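Local coordinates for tyrosine--tRNA ligase (Archaeoglobus fulgidus, PDB 2CYB), which probably activates tyrosine with ATP to form Tyr-AMP and then transfers it to the acceptor end of tRNA(Tyr), at residues I3-E15 against V53-E65. Sequence-based numbering, arbitrary orientation.
Sequences ITEKLRLITRNAE and VQKLMDLQEAGFE
Lys55 reaches across to where helix 3-11 gives way to a turn and binds two backbone carbonyls there, those of Ile10 and Arg12. NZ donates to Arg12 O at 2.6 Å, in the carbonyl plane and on a lone pair. It also donates to Ile10 O at 2.8 Å, from above that carbonyl plane. Bends at chi2 and chi3 bring the amine there. A salt bridge to Asp58 OD1 gives NZ a third partner. A methionine in its place would probably leave the carbonyls of Ile10 and Arg12 without their donor and Asp58 without one of its positive mates.

Arg12 completes the salt-bridge network with Lys55 and Asp58. Its CB lies near Lys55 NZ. NE holds a water that also donates to Asp58 OD1. NH1 makes a weak, salt-bridged hydrogen bond to Asp58 OD2 (3.1 Å), with the two flat groups turned 72° apart. CD1 of Leu9 covers one guanidinium face.

Helical segments 3-11 and 53-61 run antiparallel, at 170°. Helix 47-61 begins within the HIGH region of the class I Rossmann fold, and a Schellman motif at Gly63 ends it before strand 65-70.

Apolar packing fills the rest. Ile10 sets CG1 against Ala62 CB (3.9 Å), CG2 against Leu59 CD2 (3.8 Å) and CD1 against Phe64 CE1 (3.4 Å). Leu59 CD2 sits over the centre of the Phe64 ring. Lys6 sets CD against Ala62 CB at 3.7 Å.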
ATOM      1  N   ILE A   3      21.815  35.423 -10.393  1.00 65.99           N
ATOM      2  CA  ILE A   3      20.559  34.830  -9.943  1.00 65.51           C
ATOM      3  C   ILE A   3      19.508  34.970 -11.031  1.00 63.95           C
ATOM      4  O   ILE A   3      18.778  34.026 -11.336  1.00 63.97           O
ATOM      5  CB  ILE A   3      20.038  35.527  -8.666  1.00 66.04           C
ATOM      6  CG1 ILE A   3      21.058  35.370  -7.533  1.00 72.33           C
ATOM      7  CG2 ILE A   3      18.688  34.943  -8.265  1.00 64.92           C
ATOM      8  CD1 ILE A   3      21.370  33.924  -7.165  1.00 70.35           C
ATOM      9  N   THR A   4      19.449  36.160 -11.616  1.00 60.97           N
ATOM     10  CA  THR A   4      18.492  36.461 -12.669  1.00 57.32           C
ATOM     11  C   THR A   4      18.640  35.567 -13.897  1.00 51.68           C
ATOM     12  O   THR A   4      17.648  35.091 -14.440  1.00 51.27           O
ATOM     13  CB  THR A   4      18.618  37.926 -13.110  1.00 59.60           C
ATOM     14  OG1 THR A   4      19.999  38.237 -13.335  1.00 69.04           O
ATOM     15  CG2 THR A   4      18.059  38.853 -12.041  1.00 52.06           C
ATOM     16  N   GLU A   5      19.874  35.329 -14.327  1.00 50.13           N
ATOM     17  CA  GLU A   5      20.103  34.501 -15.503  1.00 52.69           C
ATOM     18  C   GLU A   5      19.924  33.007 -15.242  1.00 55.22           C
ATOM     19  O   GLU A   5      19.542  32.254 -16.140  1.00 48.95           O
ATOM     20  CB  GLU A   5      21.494  34.775 -16.077  1.00 56.54           C
ATOM     21  CG  GLU A   5      22.637  34.477 -15.136  1.00 67.86           C
ATOM     22  CD  GLU A   5      23.905  35.212 -15.525  1.00 74.12           C
ATOM     23  OE1 GLU A   5      24.321  35.106 -16.698  1.00 77.11           O
ATOM     24  OE2 GLU A   5      24.485  35.898 -14.657  1.00 73.20           O
ATOM     25  N   LYS A   6      20.195  32.567 -14.019  1.00 50.16           N
ATOM     26  CA  LYS A   6      20.019  31.154 -13.719  1.00 52.69           C
ATOM     27  C   LYS A   6      18.540  30.862 -13.555  1.00 47.51           C
ATOM     28  O   LYS A   6      18.066  29.780 -13.896  1.00 47.20           O
ATOM     29  CB  LYS A   6      20.808  30.770 -12.465  1.00 55.94           C
ATOM     30  CG  LYS A   6      22.306  30.849 -12.700  1.00 62.65           C
ATOM     31  CD  LYS A   6      22.657  30.182 -14.032  1.00 59.93           C
ATOM     32  CE  LYS A   6      24.022  30.584 -14.549  1.00 57.66           C
ATOM     33  NZ  LYS A   6      24.252  29.983 -15.890  1.00 54.16           N
ATOM     34  N   LEU A   7      17.810  31.850 -13.057  1.00 44.09           N
ATOM     35  CA  LEU A   7      16.379  31.720 -12.865  1.00 45.33           C
ATOM     36  C   LEU A   7      15.720  31.613 -14.244  1.00 46.46           C
ATOM     37  O   LEU A   7      14.789  30.834 -14.441  1.00 43.92           O
ATOM     38  CB  LEU A   7      15.862  32.942 -12.104  1.00 48.22           C
ATOM     39  CG  LEU A   7      14.750  32.776 -11.064  1.00 55.76           C
ATOM     40  CD1 LEU A   7      15.033  31.581 -10.166  1.00 48.50           C
ATOM     41  CD2 LEU A   7      14.653  34.054 -10.235  1.00 47.40           C
ATOM     42  N   ARG A   8      16.221  32.390 -15.204  1.00 42.96           N
ATOM     43  CA  ARG A   8      15.682  32.378 -16.564  1.00 46.05           C
ATOM     44  C   ARG A   8      15.902  31.015 -17.211  1.00 41.49           C
ATOM     45  O   ARG A   8      15.008  30.467 -17.858  1.00 38.92           O
ATOM     46  CB  ARG A   8      16.362  33.456 -17.418  1.00 53.37           C
ATOM     47  CG  ARG A   8      16.238  34.869 -16.866  1.00 67.88           C
ATOM     48  CD  ARG A   8      14.890  35.504 -17.184  1.00 76.62           C
ATOM     49  NE  ARG A   8      14.808  35.958 -18.572  1.00 84.70           N
ATOM     50  CZ  ARG A   8      15.575  36.911 -19.098  1.00 88.04           C
ATOM     51  NH1 ARG A   8      16.490  37.518 -18.353  1.00 88.32           N
ATOM     52  NH2 ARG A   8      15.426  37.260 -20.369  1.00 86.11           N
ATOM     53  N   LEU A   9      17.106  30.478 -17.034  1.00 38.28           N
ATOM     54  CA  LEU A   9      17.475  29.185 -17.593  1.00 39.19           C
ATOM     55  C   LEU A   9      16.693  28.045 -16.937  1.00 42.53           C
ATOM     56  O   LEU A   9      16.199  27.138 -17.620  1.00 36.21           O
ATOM     57  CB  LEU A   9      18.979  28.958 -17.408  1.00 37.35           C
ATOM     58  CG  LEU A   9      19.544  27.577 -17.747  1.00 43.32           C
ATOM     59  CD1 LEU A   9      19.251  27.225 -19.201  1.00 45.17           C
ATOM     60  CD2 LEU A   9      21.040  27.570 -17.481  1.00 43.02           C
ATOM     61  N   ILE A  10      16.581  28.101 -15.614  1.00 39.23           N
ATOM     62  CA  ILE A  10      15.866  27.071 -14.866  1.00 36.31           C
ATOM     63  C   ILE A  10      14.406  27.006 -15.271  1.00 34.57           C
ATOM     64  O   ILE A  10      13.850  25.925 -15.454  1.00 42.41           O
ATOM     65  CB  ILE A  10      15.933  27.323 -13.333  1.00 33.72           C
ATOM     66  CG1 ILE A  10      17.359  27.112 -12.826  1.00 37.97           C
ATOM     67  CG2 ILE A  10      14.983  26.372 -12.607  1.00 36.64           C
ATOM     68  CD1 ILE A  10      17.546  27.461 -11.368  1.00 47.05           C
ATOM     69  N   THR A  11      13.781  28.162 -15.431  1.00 32.99           N
ATOM     70  CA  THR A  11      12.370  28.175 -15.775  1.00 33.88           C
ATOM     71  C   THR A  11      12.072  28.105 -17.260  1.00 30.73           C
ATOM     72  O   THR A  11      10.906  28.058 -17.650  1.00 37.38           O
ATOM     73  CB  THR A  11      11.686  29.409 -15.196  1.00 41.26           C
ATOM     74  OG1 THR A  11      12.339  30.587 -15.681  1.00 46.32           O
ATOM     75  CG2 THR A  11      11.768  29.386 -13.684  1.00 40.86           C
ATOM     76  N   ARG A  12      13.114  28.097 -18.086  1.00 39.19           N
ATOM     77  CA  ARG A  12      12.920  28.033 -19.532  1.00 35.66           C
ATOM     78  C   ARG A  12      12.139  26.780 -19.898  1.00 38.90           C
ATOM     79  O   ARG A  12      12.491  25.669 -19.484  1.00 30.07           O
ATOM     80  CB  ARG A  12      14.265  28.013 -20.266  1.00 36.37           C
ATOM     81  CG  ARG A  12      14.130  27.938 -21.795  1.00 36.25           C
ATOM     82  CD  ARG A  12      15.491  28.013 -22.488  1.00 42.92           C
ATOM     83  NE  ARG A  12      16.319  26.834 -22.239  1.00 40.16           N
ATOM     84  CZ  ARG A  12      17.606  26.744 -22.565  1.00 45.25           C
ATOM     85  NH1 ARG A  12      18.291  25.633 -22.309  1.00 39.08           N
ATOM     86  NH2 ARG A  12      18.217  27.771 -23.142  1.00 40.24           N
ATOM     87  N   ASN A  13      11.077  26.975 -20.669  1.00 32.86           N
ATOM     88  CA  ASN A  13      10.234  25.882 -21.118  1.00 35.51           C
ATOM     89  C   ASN A  13       9.534  25.125 -19.999  1.00 37.49           C
ATOM     90  O   ASN A  13       9.072  24.004 -20.197  1.00 41.32           O
ATOM     91  CB  ASN A  13      11.047  24.910 -21.970  1.00 28.79           C
ATOM     92  CG  ASN A  13      11.394  25.489 -23.336  1.00 25.74           C
ATOM     93  OD1 ASN A  13      10.701  26.378 -23.832  1.00 34.39           O
ATOM     94  ND2 ASN A  13      12.450  24.980 -23.947  1.00 35.00           N
ATOM     95  N   ALA A  14       9.464  25.729 -18.822  1.00 32.89           N
ATOM     96  CA  ALA A  14       8.771  25.092 -17.712  1.00 37.05           C
ATOM     97  C   ALA A  14       7.339  25.588 -17.786  1.00 33.85           C
ATOM     98  O   ALA A  14       7.097  26.753 -18.095  1.00 37.31           O
ATOM     99  CB  ALA A  14       9.393  25.492 -16.379  1.00 32.38           C
ATOM    100  N   GLU A  15       6.385  24.712 -17.513  1.00 31.67           N
ATOM    101  CA  GLU A  15       4.991  25.121 -17.549  1.00 31.35           C
ATOM    102  C   GLU A  15       4.577  25.756 -16.228  1.00 39.85           C
ATOM    103  O   GLU A  15       3.738  26.657 -16.190  1.00 39.91           O
ATOM    104  CB  GLU A  15       4.092  23.918 -17.846  1.00 39.49           C
ATOM    105  CG  GLU A  15       2.608  24.245 -17.804  1.00 43.84           C
ATOM    106  CD  GLU A  15       1.736  23.094 -18.259  1.00 53.92           C
ATOM    107  OE1 GLU A  15       0.500  23.189 -18.101  1.00 54.19           O
ATOM    108  OE2 GLU A  15       2.283  22.098 -18.776  1.00 58.08           O
ATOM    109  N   VAL A  53      14.933  15.454 -19.289  1.00 33.37           N
ATOM    110  CA  VAL A  53      16.382  15.307 -19.279  1.00 39.80           C
ATOM    111  C   VAL A  53      17.011  16.662 -19.589  1.00 41.84           C
ATOM    112  O   VAL A  53      17.969  17.081 -18.930  1.00 36.65           O
ATOM    113  CB  VAL A  53      16.849  14.270 -20.317  1.00 43.18           C
ATOM    114  CG1 VAL A  53      18.340  14.424 -20.579  1.00 43.46           C
ATOM    115  CG2 VAL A  53      16.556  12.862 -19.804  1.00 41.92           C
ATOM    116  N   GLN A  54      16.459  17.353 -20.582  1.00 42.08           N
ATOM    117  CA  GLN A  54      16.973  18.664 -20.968  1.00 42.94           C
ATOM    118  C   GLN A  54      16.861  19.638 -19.802  1.00 39.67           C
ATOM    119  O   GLN A  54      17.753  20.457 -19.588  1.00 36.79           O
ATOM    120  CB  GLN A  54      16.212  19.210 -22.188  1.00 33.74           C
ATOM    121  CG  GLN A  54      16.616  20.636 -22.605  1.00 37.86           C
ATOM    122  CD  GLN A  54      18.063  20.740 -23.062  1.00 38.69           C
ATOM    123  OE1 GLN A  54      18.814  21.594 -22.588  1.00 41.35           O
ATOM    124  NE2 GLN A  54      18.456  19.879 -23.991  1.00 42.76           N
ATOM    125  N   LYS A  55      15.778  19.542 -19.035  1.00 37.26           N
ATOM    126  CA  LYS A  55      15.607  20.432 -17.898  1.00 35.58           C
ATOM    127  C   LYS A  55      16.669  20.137 -16.840  1.00 39.64           C
ATOM    128  O   LYS A  55      17.169  21.053 -16.187  1.00 33.99           O
ATOM    129  CB  LYS A  55      14.197  20.297 -17.315  1.00 31.63           C
ATOM    130  CG  LYS A  55      13.914  21.221 -16.139  1.00 40.76           C
ATOM    131  CD  LYS A  55      14.385  22.655 -16.402  1.00 45.82           C
ATOM    132  CE  LYS A  55      13.708  23.284 -17.615  1.00 37.91           C
ATOM    133  NZ  LYS A  55      14.280  24.633 -17.937  1.00 39.98           N
ATOM    134  N   LEU A  56      17.025  18.864 -16.672  1.00 33.38           N
ATOM    135  CA  LEU A  56      18.060  18.515 -15.704  1.00 36.47           C
ATOM    136  C   LEU A  56      19.399  19.104 -16.148  1.00 37.69           C
ATOM    137  O   LEU A  56      20.190  19.542 -15.314  1.00 32.49           O
ATOM    138  CB  LEU A  56      18.181  16.993 -15.542  1.00 39.22           C
ATOM    139  CG  LEU A  56      17.092  16.312 -14.700  1.00 40.64           C
ATOM    140  CD1 LEU A  56      17.371  14.821 -14.613  1.00 39.47           C
ATOM    141  CD2 LEU A  56      17.054  16.918 -13.299  1.00 36.10           C
ATOM    142  N   MET A  57      19.653  19.116 -17.455  1.00 39.34           N
ATOM    143  CA  MET A  57      20.900  19.679 -17.974  1.00 41.32           C
ATOM    144  C   MET A  57      20.900  21.190 -17.773  1.00 37.90           C
ATOM    145  O   MET A  57      21.944  21.785 -17.514  1.00 37.95           O
ATOM    146  CB  MET A  57      21.088  19.331 -19.455  1.00 45.14           C
ATOM    147  CG  MET A  57      21.406  17.861 -19.690  1.00 48.34           C
ATOM    148  SD  MET A  57      21.808  17.457 -21.404  1.00 63.06           S
ATOM    149  CE  MET A  57      23.575  17.664 -21.378  1.00 65.85           C
ATOM    150  N   ASP A  58      19.732  21.814 -17.892  1.00 38.84           N
ATOM    151  CA  ASP A  58      19.626  23.252 -17.664  1.00 33.42           C
ATOM    152  C   ASP A  58      20.000  23.499 -16.202  1.00 36.37           C
ATOM    153  O   ASP A  58      20.816  24.361 -15.895  1.00 35.92           O
ATOM    154  CB  ASP A  58      18.188  23.752 -17.875  1.00 29.61           C
ATOM    155  CG  ASP A  58      17.729  23.685 -19.328  1.00 37.06           C
ATOM    156  OD1 ASP A  58      16.523  23.929 -19.577  1.00 37.43           O
ATOM    157  OD2 ASP A  58      18.561  23.402 -20.214  1.00 38.41           O
ATOM    158  N   LEU A  59      19.392  22.729 -15.303  1.00 37.87           N
ATOM    159  CA  LEU A  59      19.634  22.868 -13.865  1.00 34.77           C
ATOM    160  C   LEU A  59      21.087  22.652 -13.470  1.00 40.50           C
ATOM    161  O   LEU A  59      21.624  23.374 -12.623  1.00 41.81           O
ATOM    162  CB  LEU A  59      18.730  21.901 -13.086  1.00 32.42           C
ATOM    163  CG  LEU A  59      17.279  22.365 -12.946  1.00 31.67           C
ATOM    164  CD1 LEU A  59      16.353  21.178 -12.686  1.00 40.18           C
ATOM    165  CD2 LEU A  59      17.188  23.385 -11.826  1.00 35.80           C
ATOM    166  N   GLN A  60      21.720  21.656 -14.075  1.00 34.12           N
ATOM    167  CA  GLN A  60      23.120  21.360 -13.792  1.00 38.10           C
ATOM    168  C   GLN A  60      23.978  22.540 -14.269  1.00 45.61           C
ATOM    169  O   GLN A  60      24.977  22.900 -13.641  1.00 41.65           O
ATOM    170  CB  GLN A  60      23.518  20.066 -14.507  1.00 43.03           C
ATOM    171  CG  GLN A  60      24.867  19.488 -14.112  1.00 53.30           C
ATOM    172  CD  GLN A  60      26.025  20.254 -14.712  1.00 53.70           C
ATOM    173  OE1 GLN A  60      26.071  20.472 -15.920  1.00 52.31           O
ATOM    174  NE2 GLN A  60      26.971  20.661 -13.870  1.00 55.12           N
ATOM    175  N   GLU A  61      23.567  23.152 -15.375  1.00 41.38           N
ATOM    176  CA  GLU A  61      24.288  24.296 -15.923  1.00 42.76           C
ATOM    177  C   GLU A  61      24.105  25.502 -15.012  1.00 44.46           C
ATOM    178  O   GLU A  61      24.956  26.392 -14.969  1.00 44.10           O
ATOM    179  CB  GLU A  61      23.773  24.629 -17.328  1.00 40.74           C
ATOM    180  CG  GLU A  61      24.442  25.837 -17.953  1.00 60.21           C
ATOM    181  CD  GLU A  61      23.939  26.123 -19.355  1.00 73.43           C
ATOM    182  OE1 GLU A  61      24.386  27.127 -19.951  1.00 77.30           O
ATOM    183  OE2 GLU A  61      23.100  25.344 -19.859  1.00 74.74           O
ATOM    184  N   ALA A  62      22.991  25.530 -14.288  1.00 39.91           N
ATOM    185  CA  ALA A  62      22.699  26.623 -13.374  1.00 38.08           C
ATOM    186  C   ALA A  62      23.273  26.374 -11.977  1.00 32.33           C
ATOM    187  O   ALA A  62      22.952  27.097 -11.038  1.00 41.04           O
ATOM    188  CB  ALA A  62      21.195  26.852 -13.290  1.00 37.92           C
ATOM    189  N   GLY A  63      24.095  25.337 -11.838  1.00 39.22           N
ATOM    190  CA  GLY A  63      24.711  25.065 -10.548  1.00 43.16           C
ATOM    191  C   GLY A  63      24.107  24.020  -9.623  1.00 47.29           C
ATOM    192  O   GLY A  63      24.650  23.777  -8.544  1.00 41.88           O
ATOM    193  N   PHE A  64      22.997  23.405 -10.023  1.00 45.15           N
ATOM    194  CA  PHE A  64      22.348  22.388  -9.195  1.00 40.02           C
ATOM    195  C   PHE A  64      23.072  21.054  -9.210  1.00 35.07           C
ATOM    196  O   PHE A  64      23.782  20.728 -10.165  1.00 39.68           O
ATOM    197  CB  PHE A  64      20.918  22.110  -9.678  1.00 34.33           C
ATOM    198  CG  PHE A  64      19.892  23.065  -9.163  1.00 34.49           C
ATOM    199  CD1 PHE A  64      19.912  24.404  -9.532  1.00 36.83           C
ATOM    200  CD2 PHE A  64      18.868  22.614  -8.331  1.00 41.28           C
ATOM    201  CE1 PHE A  64      18.929  25.280  -9.083  1.00 37.34           C
ATOM    202  CE2 PHE A  64      17.880  23.479  -7.876  1.00 36.71           C
ATOM    203  CZ  PHE A  64      17.909  24.820  -8.254  1.00 44.72           C
ATOM    204  N   GLU A  65      22.875  20.292  -8.135  1.00 39.90           N
ATOM    205  CA  GLU A  65      23.414  18.941  -8.001  1.00 36.88           C
ATOM    206  C   GLU A  65      22.280  18.148  -8.645  1.00 33.03           C
ATOM    207  O   GLU A  65      21.118  18.445  -8.384  1.00 39.22           O
ATOM    208  CB  GLU A  65      23.515  18.523  -6.527  1.00 41.81           C
ATOM    209  CG  GLU A  65      24.564  19.245  -5.695  1.00 56.17           C
ATOM    210  CD  GLU A  65      24.642  18.711  -4.266  1.00 59.22           C
ATOM    211  OE1 GLU A  65      25.589  19.078  -3.543  1.00 59.33           O
ATOM    212  OE2 GLU A  65      23.755  17.927  -3.860  1.00 46.88           O
TER
HETATM  213  O   HOH W   1      15.133  24.139 -21.767  1.00 37.28           O